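Local coordinates for protein DNA polymerase III subunit beta (Pseudomonas aeruginosa, PDB 4TSZ) that forms the sliding clamp that tethers DNA polymerases and other proteins to DNA and gives them processivity, at residues E[47-52]-E[198-203]; E[135-140]-E[208-213]. One frame throughout, in Å; residues are numbered along the deposited sequence.

Contact 1. Residues E[47-52]-E[198-203]; sequences GTDLEV and PRKGIL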
ATOM      1  N   GLY E  47      24.926   1.252   7.297  1.00 45.18           N
ATOM      2  CA  GLY E  47      24.073   0.156   6.849  1.00 43.66           C
ATOM      3  C   GLY E  47      24.559  -0.329   5.499  1.00 48.19           C
ATOM      4  O   GLY E  47      25.015   0.478   4.686  1.00 49.19           O
ATOM      5  N   THR E  48      24.491  -1.648   5.254  1.00 44.37           N
ATOM      6  CA  THR E  48      24.936  -2.269   4.004  1.00 43.74           C
ATOM      7  C   THR E  48      24.168  -3.544   3.665  1.00 47.95           C
ATOM      8  O   THR E  48      23.630  -4.206   4.561  1.00 48.42           O
ATOM      9  CB  THR E  48      26.476  -2.500   4.008  1.00 49.74           C
ATOM     10  OG1 THR E  48      26.900  -2.800   2.679  1.00 52.29           O
ATOM     11  CG2 THR E  48      26.924  -3.624   4.955  1.00 47.00           C
ATOM     12  N   ASP E  49      24.152  -3.901   2.377  1.00 44.58           N
ATOM     13  CA  ASP E  49      23.579  -5.149   1.860  1.00 44.30           C
ATOM     14  C   ASP E  49      24.668  -5.838   1.014  1.00 49.91           C
ATOM     15  O   ASP E  49      24.379  -6.773   0.266  1.00 50.21           O
ATOM     16  CB  ASP E  49      22.276  -4.893   1.052  1.00 44.66           C
ATOM     17  CG  ASP E  49      22.436  -4.170  -0.284  1.00 47.84           C
ATOM     18  OD1 ASP E  49      23.546  -3.686  -0.568  1.00 49.22           O
ATOM     19  OD2 ASP E  49      21.439  -4.072  -1.033  1.00 49.78           O
ATOM     20  N   LEU E  50      25.924  -5.333   1.142  1.00 47.16           N
ATOM     21  CA  LEU E  50      27.149  -5.728   0.431  1.00 47.86           C
ATOM     22  C   LEU E  50      27.276  -5.144  -0.996  1.00 54.09           C
ATOM     23  O   LEU E  50      28.380  -5.144  -1.545  1.00 55.29           O
ATOM     24  CB  LEU E  50      27.427  -7.244   0.461  1.00 48.29           C
ATOM     25  CG  LEU E  50      27.534  -7.905   1.840  1.00 53.23           C
ATOM     26  CD1 LEU E  50      27.309  -9.397   1.736  1.00 53.53           C
ATOM     27  CD2 LEU E  50      28.875  -7.630   2.484  1.00 56.27           C
ATOM     28  N   GLU E  51      26.156  -4.645  -1.586  1.00 50.58           N
ATOM     29  CA  GLU E  51      26.113  -4.001  -2.908  1.00 50.84           C
ATOM     30  C   GLU E  51      26.257  -2.498  -2.685  1.00 53.88           C
ATOM     31  O   GLU E  51      27.113  -1.852  -3.293  1.00 53.24           O
ATOM     32  CB  GLU E  51      24.797  -4.346  -3.662  1.00 51.86           C
ATOM     33  CG  GLU E  51      24.634  -3.669  -5.027  1.00 69.00           C
ATOM     34  CD  GLU E  51      23.214  -3.480  -5.556  1.00 87.00           C
ATOM     35  OE1 GLU E  51      22.724  -2.329  -5.527  1.00 54.93           O
ATOM     36  OE2 GLU E  51      22.610  -4.466  -6.042  1.00 78.70           O
ATOM     37  N   VAL E  52      25.406  -1.959  -1.796  1.00 50.53           N
ATOM     38  CA  VAL E  52      25.386  -0.556  -1.417  1.00 50.69           C
ATOM     39  C   VAL E  52      25.733  -0.402   0.058  1.00 52.06           C
ATOM     40  O   VAL E  52      25.458  -1.290   0.863  1.00 50.55           O
ATOM     41  CB  VAL E  52      24.081   0.221  -1.808  1.00 55.01           C
ATOM     42  CG1 VAL E  52      23.743   0.053  -3.286  1.00 54.99           C
ATOM     43  CG2 VAL E  52      22.895  -0.171  -0.932  1.00 54.58           C
ATOM     44  N   PRO E 198      24.313  -0.743 -10.532  1.00 43.03           N
ATOM     45  CA  PRO E 198      23.236  -1.759 -10.411  1.00 41.89           C
ATOM     46  C   PRO E 198      21.878  -1.132 -10.137  1.00 44.59           C
ATOM     47  O   PRO E 198      21.806  -0.091  -9.475  1.00 43.86           O
ATOM     48  CB  PRO E 198      23.696  -2.645  -9.237  1.00 43.19           C
ATOM     49  CG  PRO E 198      25.191  -2.422  -9.146  1.00 48.21           C
ATOM     50  CD  PRO E 198      25.414  -1.001  -9.577  1.00 44.14           C
ATOM     51  N   ARG E 199      20.810  -1.739 -10.689  1.00 41.57           N
ATOM     52  CA  ARG E 199      19.444  -1.221 -10.568  1.00 41.16           C
ATOM     53  C   ARG E 199      18.998  -0.877  -9.149  1.00 44.24           C
ATOM     54  O   ARG E 199      18.491   0.224  -8.937  1.00 42.89           O
ATOM     55  CB  ARG E 199      18.405  -2.045 -11.349  1.00 42.40           C
ATOM     56  CG  ARG E 199      18.262  -3.505 -10.923  1.00 56.55           C
ATOM     57  CD  ARG E 199      17.012  -4.161 -11.497  1.00 62.38           C
ATOM     58  NE  ARG E 199      15.782  -3.561 -10.974  1.00 57.58           N
ATOM     59  CZ  ARG E 199      14.980  -2.767 -11.673  1.00 60.69           C
ATOM     60  NH1 ARG E 199      15.248  -2.492 -12.945  1.00 43.60           N
ATOM     61  NH2 ARG E 199      13.891  -2.255 -11.112  1.00 45.22           N
ATOM     62  N   LYS E 200      19.255  -1.772  -8.176  1.00 41.76           N
ATOM     63  CA  LYS E 200      18.876  -1.537  -6.775  1.00 41.53           C
ATOM     64  C   LYS E 200      19.568  -0.289  -6.199  1.00 46.45           C
ATOM     65  O   LYS E 200      18.894   0.533  -5.567  1.00 46.32           O
ATOM     66  CB  LYS E 200      19.129  -2.789  -5.908  1.00 42.43           C
ATOM     67  CG  LYS E 200      18.453  -2.752  -4.542  1.00 44.07           C
ATOM     68  CD  LYS E 200      18.551  -4.104  -3.818  1.00 48.64           C
ATOM     69  CE  LYS E 200      17.867  -4.072  -2.471  1.00 50.09           C
ATOM     70  NZ  LYS E 200      17.989  -5.375  -1.770  1.00 65.07           N
ATOM     71  N   GLY E 201      20.877  -0.162  -6.463  1.00 43.51           N
ATOM     72  CA  GLY E 201      21.709   0.957  -6.030  1.00 43.24           C
ATOM     73  C   GLY E 201      21.279   2.296  -6.595  1.00 43.63           C
ATOM     74  O   GLY E 201      21.126   3.262  -5.840  1.00 43.04           O
ATOM     75  N   ILE E 202      21.085   2.362  -7.926  1.00 40.00           N
ATOM     76  CA  ILE E 202      20.677   3.607  -8.593  1.00 40.63           C
ATOM     77  C   ILE E 202      19.293   4.109  -8.141  1.00 45.49           C
ATOM     78  O   ILE E 202      19.116   5.315  -7.963  1.00 46.92           O
ATOM     79  CB  ILE E 202      20.880   3.574 -10.146  1.00 43.96           C
ATOM     80  CG1 ILE E 202      21.036   4.983 -10.730  1.00 44.88           C
ATOM     81  CG2 ILE E 202      19.788   2.787 -10.866  1.00 43.27           C
ATOM     82  CD1 ILE E 202      22.422   5.641 -10.500  1.00 54.16           C
ATOM     83  N   LEU E 203      18.337   3.187  -7.914  1.00 42.22           N
ATOM     84  CA  LEU E 203      16.998   3.535  -7.449  1.00 41.56           C
ATOM     85  C   LEU E 203      17.048   4.058  -6.014  1.00 46.87           C
ATOM     86  O   LEU E 203      16.318   4.992  -5.684  1.00 46.71           O
ATOM     87  CB  LEU E 203      16.012   2.361  -7.576  1.00 40.46           C
ATOM     88  CG  LEU E 203      15.673   1.887  -8.989  1.00 44.21           C
ATOM     89  CD1 LEU E 203      15.073   0.511  -8.942  1.00 43.15           C
ATOM     90  CD2 LEU E 203      14.772   2.873  -9.734  1.00 44.70           C
TER
HETATM   91  O   HOH W   1      20.421  -4.549  -8.741  1.00 32.63           O
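Glu51 reaches from the hairpin turn within 47-52 to the first turn of the helix that starts at Arg199. Its CG lies anti to the backbone N (chi1 177°) and the chain runs on extended, so CB and CG serve as a spacer and the carboxylate does the touching. Glu51 CD sits 3.8 Å from Pro198 CB. Glu51 OE1 comes to 3.0 Å from Gly201 N and lies 3.6 Å from Lys200 CB. Glu51 OE2 receives a weak bond from a water, which in turn accepts from Lys200 N at 3.1 Å. The carboxylate thus faces the amino end of the helix, where the dipole would probably favour its negative charge. Beside it Val52 CG1 packs 3.5 Å from Gly201 CA, where glycine lets the two backbones come close. The extended Lys200 chain points its NZ at the Asp49 carboxylate in a long salt bridge, NZ to OD2 3.8 Å. The other oxygen, Asp49 OD1, is gripped by two amides, Glu51 N and, almost perfectly straight, Val52 N at 2.8 Å. These bonds make an Asx turn and Asx motif, and this hairpin turn of the N-terminal domain meets the start of helix 199-208 in the central domain, an interdomain contact of the beta sliding clamp.

Contact 2. Residues E[135-140]-E[208-213]; sequences KLRRLI and LLTEQD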
ATOM      1  N   LYS E 135      19.531  17.787 -10.600  1.00 55.79           N
ATOM      2  CA  LYS E 135      19.998  17.431 -11.945  1.00 55.82           C
ATOM      3  C   LYS E 135      20.316  15.941 -12.030  1.00 58.05           C
ATOM      4  O   LYS E 135      19.943  15.295 -13.015  1.00 57.70           O
ATOM      5  CB  LYS E 135      21.221  18.262 -12.357  1.00 59.32           C
ATOM      6  CG  LYS E 135      20.915  19.717 -12.647  1.00 70.69           C
ATOM      7  CD  LYS E 135      22.167  20.458 -13.082  1.00 80.35           C
ATOM      8  CE  LYS E 135      21.901  21.925 -13.309  1.00 86.40           C
ATOM      9  NZ  LYS E 135      23.089  22.608 -13.875  1.00100.73           N
ATOM     10  N   LEU E 136      20.983  15.389 -10.995  1.00 52.61           N
ATOM     11  CA  LEU E 136      21.300  13.964 -10.963  1.00 49.81           C
ATOM     12  C   LEU E 136      20.035  13.116 -10.820  1.00 50.58           C
ATOM     13  O   LEU E 136      19.905  12.113 -11.522  1.00 48.15           O
ATOM     14  CB  LEU E 136      22.327  13.628  -9.868  1.00 49.45           C
ATOM     15  CG  LEU E 136      22.768  12.159  -9.757  1.00 51.94           C
ATOM     16  CD1 LEU E 136      23.338  11.628 -11.078  1.00 51.82           C
ATOM     17  CD2 LEU E 136      23.763  11.983  -8.638  1.00 55.80           C
ATOM     18  N   ARG E 137      19.102  13.528  -9.931  1.00 47.72           N
ATOM     19  CA  ARG E 137      17.834  12.837  -9.725  1.00 46.87           C
ATOM     20  C   ARG E 137      17.015  12.784 -11.030  1.00 52.36           C
ATOM     21  O   ARG E 137      16.446  11.733 -11.329  1.00 52.67           O
ATOM     22  CB  ARG E 137      17.008  13.465  -8.583  1.00 48.90           C
ATOM     23  CG  ARG E 137      16.013  12.464  -8.017  1.00 57.08           C
ATOM     24  CD  ARG E 137      14.928  13.058  -7.157  1.00 57.32           C
ATOM     25  NE  ARG E 137      13.910  12.041  -6.893  1.00 61.34           N
ATOM     26  CZ  ARG E 137      13.410  11.766  -5.694  1.00 73.37           C
ATOM     27  NH1 ARG E 137      13.814  12.444  -4.626  1.00 53.65           N
ATOM     28  NH2 ARG E 137      12.494  10.816  -5.555  1.00 62.84           N
ATOM     29  N   ARG E 138      16.978  13.907 -11.797  1.00 48.76           N
ATOM     30  CA  ARG E 138      16.317  14.035 -13.103  1.00 48.15           C
ATOM     31  C   ARG E 138      16.864  12.976 -14.074  1.00 50.15           C
ATOM     32  O   ARG E 138      16.079  12.281 -14.700  1.00 48.01           O
ATOM     33  CB  ARG E 138      16.526  15.445 -13.686  1.00 49.91           C
ATOM     34  CG  ARG E 138      15.833  15.700 -15.038  1.00 64.65           C
ATOM     35  CD  ARG E 138      16.286  17.008 -15.693  1.00 81.99           C
ATOM     36  NE  ARG E 138      15.350  17.483 -16.730  1.00 92.66           N
ATOM     37  CZ  ARG E 138      15.538  17.381 -18.052  1.00110.17           C
ATOM     38  NH1 ARG E 138      16.639  16.819 -18.534  1.00 97.75           N
ATOM     39  NH2 ARG E 138      14.627  17.846 -18.898  1.00102.87           N
ATOM     40  N   LEU E 139      18.204  12.830 -14.170  1.00 48.36           N
ATOM     41  CA  LEU E 139      18.850  11.840 -15.045  1.00 47.98           C
ATOM     42  C   LEU E 139      18.390  10.419 -14.734  1.00 50.26           C
ATOM     43  O   LEU E 139      18.088   9.660 -15.662  1.00 50.55           O
ATOM     44  CB  LEU E 139      20.383  11.927 -14.970  1.00 48.42           C
ATOM     45  CG  LEU E 139      21.047  13.177 -15.548  1.00 54.48           C
ATOM     46  CD1 LEU E 139      22.524  13.137 -15.315  1.00 54.63           C
ATOM     47  CD2 LEU E 139      20.800  13.316 -17.047  1.00 56.61           C
ATOM     48  N   ILE E 140      18.286  10.082 -13.426  1.00 44.31           N
ATOM     49  CA  ILE E 140      17.861   8.756 -12.966  1.00 41.77           C
ATOM     50  C   ILE E 140      16.357   8.566 -13.211  1.00 43.68           C
ATOM     51  O   ILE E 140      15.980   7.584 -13.844  1.00 41.68           O
ATOM     52  CB  ILE E 140      18.264   8.468 -11.486  1.00 43.78           C
ATOM     53  CG1 ILE E 140      19.789   8.611 -11.265  1.00 44.52           C
ATOM     54  CG2 ILE E 140      17.755   7.077 -11.037  1.00 43.75           C
ATOM     55  CD1 ILE E 140      20.252   8.733  -9.763  1.00 50.66           C
ATOM     56  N   LEU E 208      17.298   9.039  -2.288  1.00 53.32           N
ATOM     57  CA  LEU E 208      18.097   9.789  -1.318  1.00 54.33           C
ATOM     58  C   LEU E 208      18.307  11.251  -1.720  1.00 60.01           C
ATOM     59  O   LEU E 208      18.511  12.085  -0.839  1.00 61.13           O
ATOM     60  CB  LEU E 208      19.454   9.103  -1.081  1.00 54.26           C
ATOM     61  CG  LEU E 208      19.437   7.737  -0.383  1.00 58.74           C
ATOM     62  CD1 LEU E 208      20.794   7.044  -0.521  1.00 59.10           C
ATOM     63  CD2 LEU E 208      19.049   7.855   1.099  1.00 61.78           C
ATOM     64  N   LEU E 209      18.252  11.565  -3.037  1.00 57.26           N
ATOM     65  CA  LEU E 209      18.476  12.916  -3.574  1.00 58.72           C
ATOM     66  C   LEU E 209      17.233  13.826  -3.427  1.00 68.18           C
ATOM     67  O   LEU E 209      16.655  14.286  -4.418  1.00 68.47           O
ATOM     68  CB  LEU E 209      18.997  12.866  -5.031  1.00 58.03           C
ATOM     69  CG  LEU E 209      20.300  12.109  -5.281  1.00 60.39           C
ATOM     70  CD1 LEU E 209      20.453  11.766  -6.745  1.00 60.26           C
ATOM     71  CD2 LEU E 209      21.506  12.865  -4.765  1.00 61.90           C
ATOM     72  N   THR E 210      16.857  14.103  -2.167  1.00 67.10           N
ATOM     73  CA  THR E 210      15.681  14.892  -1.777  1.00 67.82           C
ATOM     74  C   THR E 210      15.898  16.417  -1.698  1.00 75.19           C
ATOM     75  O   THR E 210      14.921  17.175  -1.789  1.00 75.56           O
ATOM     76  CB  THR E 210      15.061  14.313  -0.492  1.00 75.56           C
ATOM     77  OG1 THR E 210      16.067  14.228   0.528  1.00 78.07           O
ATOM     78  CG2 THR E 210      14.425  12.945  -0.716  1.00 70.51           C
ATOM     79  N   GLU E 211      17.160  16.865  -1.525  1.00 72.95           N
ATOM     80  CA  GLU E 211      17.512  18.280  -1.417  1.00 74.79           C
ATOM     81  C   GLU E 211      17.332  18.981  -2.752  1.00 80.37           C
ATOM     82  O   GLU E 211      18.239  18.943  -3.587  1.00 80.23           O
ATOM     83  N   GLN E 212      16.153  19.617  -2.950  1.00 77.55           N
ATOM     84  CA  GLN E 212      15.771  20.362  -4.158  1.00 77.95           C
ATOM     85  C   GLN E 212      16.766  21.468  -4.462  1.00 83.17           C
ATOM     86  O   GLN E 212      17.009  21.758  -5.633  1.00 84.72           O
ATOM     87  N   ASP E 213      17.364  22.059  -3.406  1.00 78.70           N
ATOM     88  CA  ASP E 213      18.364  23.126  -3.497  1.00 79.49           C
ATOM     89  C   ASP E 213      19.813  22.625  -3.341  1.00 79.87           C
ATOM     90  O   ASP E 213      20.743  23.331  -3.741  1.00 81.26           O
ATOM     91  CB  ASP E 213      18.088  24.203  -2.430  1.00 83.16           C
ATOM     92  CG  ASP E 213      16.810  24.998  -2.620  1.00 98.80           C
ATOM     93  OD1 ASP E 213      15.712  24.398  -2.513  1.00 99.08           O
ATOM     94  OD2 ASP E 213      16.900  26.233  -2.796  1.00107.76           O
TER
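Leu209 O takes a weak hydrogen bond from Arg137 NH1, 3.4 Å long with an N-H...O angle of 157°, and it is the one polar link between helix residues 135-140 and the loop 208-213. The carbonyl lies at the edge of the guanidinium, near its plane, and Arg137 CD approaches the same oxygen to 3.5 Å. Thr210 CG2 lies at the same group's edge, in its plane, 4.0 Å from Arg137 NH1. Arg137 gets there with CG anti to the backbone N (chi1 -157°) and a chain extended as far as NE, which lays its aliphatic part alongside the loop. The stronger partner of this arginine is Asp141, one turn further along the helix, whose OD2 forms a salt bridge with NE and probably steadies the guanidinium.

Nearer the helix backbone, the contact is apolar. Leu209 CB meets Arg137 CB at 4.1 Å, while Leu209 CD1 rests against Leu136, 3.8 Å from both its CG and its CD2, and, more loosely, against Ile140 CD1 at 4.3 Å. Val216 of strand 215-221 touches both Leu136 and Leu209, and Ile140 also packs on Ile202 and Ala206. Leu209 itself is the centre of an inverse gamma turn, where the chain leaves helix 199-208. Together these residues form part of the hydrophobic helix-on-sheet packing of the central domain of the beta clamp.

In the fold
From the N terminus the chain first passes through 47-52, then 135-140, 198-203 and finally 208-213, so the two contacts cross rather than nest. Contact 1 closes a loop with 145 residues between its segments, joining the N-terminal domain to the central one. Contact 2 closes a shorter loop of 67 residues inside the central domain. Helix 199-208 connects them: its first turn belongs to contact 1, and the chain leaving its other end enters contact 2. The centres lie about 17 Å apart, and Ile202 O touches Ile140 CG2 at 3.8 Å, so helices 133-141 and 199-208 touch directly where the two contacts meet.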